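Local structure of Lon211 (Mycobacterium tuberculosis, 6VBK) at residues D194-E197 and R198-V202. The protein forms the N-terminal domain of the ATP-dependent protease Lon, and probably helps recognise and bind protein substrates for degradation. Residues are numbered along the deposited sequence; the frame is centred on the assembly and turned at random.
Sequences DVVE and RLELV
V195 and L199, one turn apart at the start of helix 195-207, show how the opening turns of a helix are closed and anchored. Among the backbone bonds, L199 N reaches V195 O at 3.1 Å and nearly straight (173°), and E200 N reaches V196 O at 3.0 Å; those from R198 N to D194 O and from L201 N to E197 O are weak. Ahead of them D194 is the N-cap: with its CG anti to the backbone N (chi1 -176°), the carboxylate folds back and OD2 accepts from E197 N at 3.0 Å, on its anti side and 31° out of plane. Apolar contact follows the same spacing: V195 CG2 lies alongside L199 CD1 at 4.0 Å, both side chains facing helix 168-173. V196 CG1 is instead a methyl beside the flat carboxylate of E200, 3.3 Å from OE2. The polar ends of E200 and R198 find their main partners outside the turn, OE2 in a salt bridge with R134 and NH2 in a hydrogen bond to S169 OG. R198, bent at chi3, brings its guanidinium back so that V195 CA lies 4.1 Å above one face, displaced toward the rim. The cap satisfies an amide that the helix cannot, and its negative charge probably suits the positive end of the helix dipole, while E200 ties the turn to helix 133-153, R198 ties it to helix 168-173, and R198 NH1, bonded to T192 O, secures the loop leading in.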
ATOM      1  N   ASP B 194      16.720   8.468   3.359  1.00 93.96           N
ATOM      2  CA  ASP B 194      17.797   8.028   4.288  1.00 94.17           C
ATOM      3  C   ASP B 194      18.312   9.231   5.080  1.00 94.17           C
ATOM      4  O   ASP B 194      18.677  10.236   4.449  1.00 89.44           O
ATOM      5  CB  ASP B 194      18.935   7.320   3.551  1.00102.98           C
ATOM      6  CG  ASP B 194      19.993   6.773   4.493  1.00100.53           C
ATOM      7  OD1 ASP B 194      19.670   5.854   5.267  1.00101.05           O
ATOM      8  OD2 ASP B 194      21.124   7.285   4.460  1.00109.13           O
ATOM      9  N   VAL B 195      18.371   9.109   6.410  1.00 99.25           N
ATOM     10  CA  VAL B 195      18.833  10.220   7.236  1.00 78.35           C
ATOM     11  C   VAL B 195      20.337  10.426   7.090  1.00 78.76           C
ATOM     12  O   VAL B 195      20.824  11.560   7.183  1.00 80.16           O
ATOM     13  CB  VAL B 195      18.424   9.992   8.706  1.00 76.24           C
ATOM     14  CG1 VAL B 195      19.050   8.716   9.252  1.00 88.12           C
ATOM     15  CG2 VAL B 195      18.804  11.192   9.563  1.00 78.37           C
ATOM     16  N   VAL B 196      21.095   9.353   6.849  1.00 92.45           N
ATOM     17  CA  VAL B 196      22.539   9.488   6.680  1.00 98.98           C
ATOM     18  C   VAL B 196      22.855  10.344   5.460  1.00 92.98           C
ATOM     19  O   VAL B 196      23.735  11.211   5.501  1.00 88.16           O
ATOM     20  CB  VAL B 196      23.204   8.101   6.592  1.00106.21           C
ATOM     21  CG1 VAL B 196      24.546   8.189   5.882  1.00 95.66           C
ATOM     22  CG2 VAL B 196      23.379   7.512   7.983  1.00100.97           C
ATOM     23  N   GLU B 197      22.126  10.128   4.361  1.00101.78           N
ATOM     24  CA  GLU B 197      22.357  10.911   3.153  1.00102.08           C
ATOM     25  C   GLU B 197      22.021  12.383   3.365  1.00 91.41           C
ATOM     26  O   GLU B 197      22.777  13.263   2.942  1.00 93.56           O
ATOM     27  CB  GLU B 197      21.541  10.343   1.994  1.00103.63           C
ATOM     28  CG  GLU B 197      22.004   8.991   1.485  1.00113.72           C
ATOM     29  CD  GLU B 197      21.109   8.457   0.383  1.00113.28           C
ATOM     30  OE1 GLU B 197      19.979   8.020   0.690  1.00123.95           O
ATOM     31  OE2 GLU B 197      21.527   8.490  -0.793  1.00108.74           O
ATOM     32  N   ARG B 198      20.891  12.669   4.016  1.00 83.67           N
ATOM     33  CA  ARG B 198      20.467  14.056   4.194  1.00 80.19           C
ATOM     34  C   ARG B 198      21.469  14.840   5.032  1.00 81.52           C
ATOM     35  O   ARG B 198      21.893  15.937   4.648  1.00 75.54           O
ATOM     36  CB  ARG B 198      19.082  14.109   4.837  1.00 74.03           C
ATOM     37  CG  ARG B 198      17.961  13.611   3.949  1.00 87.17           C
ATOM     38  CD  ARG B 198      16.654  14.286   4.317  1.00 71.87           C
ATOM     39  NE  ARG B 198      16.391  14.235   5.750  1.00 89.87           N
ATOM     40  CZ  ARG B 198      15.795  13.218   6.362  1.00 80.82           C
ATOM     41  NH1 ARG B 198      15.399  12.163   5.664  1.00 71.23           N
ATOM     42  NH2 ARG B 198      15.593  13.258   7.671  1.00 74.42           N
ATOM     43  N   LEU B 199      21.846  14.299   6.193  1.00 83.71           N
ATOM     44  CA  LEU B 199      22.855  14.952   7.021  1.00 77.28           C
ATOM     45  C   LEU B 199      24.147  15.150   6.242  1.00 91.37           C
ATOM     46  O   LEU B 199      24.718  16.244   6.225  1.00 87.33           O
ATOM     47  CB  LEU B 199      23.102  14.135   8.290  1.00 71.94           C
ATOM     48  CG  LEU B 199      21.999  14.180   9.349  1.00 71.90           C
ATOM     49  CD1 LEU B 199      22.197  13.080  10.375  1.00 97.16           C
ATOM     50  CD2 LEU B 199      21.974  15.543  10.024  1.00 75.24           C
ATOM     51  N   GLU B 200      24.605  14.096   5.562  1.00124.23           N
ATOM     52  CA  GLU B 200      25.775  14.193   4.700  1.00127.56           C
ATOM     53  C   GLU B 200      25.562  15.174   3.551  1.00107.69           C
ATOM     54  O   GLU B 200      26.536  15.735   3.039  1.00109.80           O
ATOM     55  CB  GLU B 200      26.130  12.791   4.197  1.00145.50           C
ATOM     56  CG  GLU B 200      26.622  11.799   5.230  1.00159.29           C
ATOM     57  CD  GLU B 200      26.872  10.429   4.626  1.00180.32           C
ATOM     58  OE1 GLU B 200      26.481  10.216   3.461  1.00186.13           O
ATOM     59  OE2 GLU B 200      27.440   9.557   5.316  1.00189.60           O
ATOM     60  N   LEU B 201      24.309  15.415   3.155  1.00 92.14           N
ATOM     61  CA  LEU B 201      24.022  16.445   2.160  1.00 90.39           C
ATOM     62  C   LEU B 201      24.061  17.840   2.773  1.00 81.93           C
ATOM     63  O   LEU B 201      24.716  18.742   2.240  1.00 87.16           O
ATOM     64  CB  LEU B 201      22.658  16.195   1.513  1.00 86.05           C
ATOM     65  CG  LEU B 201      22.581  15.180   0.373  1.00 99.93           C
ATOM     66  CD1 LEU B 201      21.137  14.796   0.092  1.00 99.04           C
ATOM     67  CD2 LEU B 201      23.239  15.738  -0.879  1.00104.83           C
ATOM     68  N   VAL B 202      23.359  18.037   3.894  1.00 84.64           N
ATOM     69  CA  VAL B 202      23.238  19.378   4.460  1.00 88.64           C
ATOM     70  C   VAL B 202      24.539  19.816   5.125  1.00 90.90           C
ATOM     71  O   VAL B 202      24.830  21.016   5.198  1.00 90.02           O
ATOM     72  CB  VAL B 202      22.046  19.438   5.436  1.00 88.04           C
ATOM     73  CG1 VAL B 202      22.295  18.558   6.653  1.00 80.80           C
ATOM     74  CG2 VAL B 202      21.761  20.876   5.853  1.00 82.72           C
TER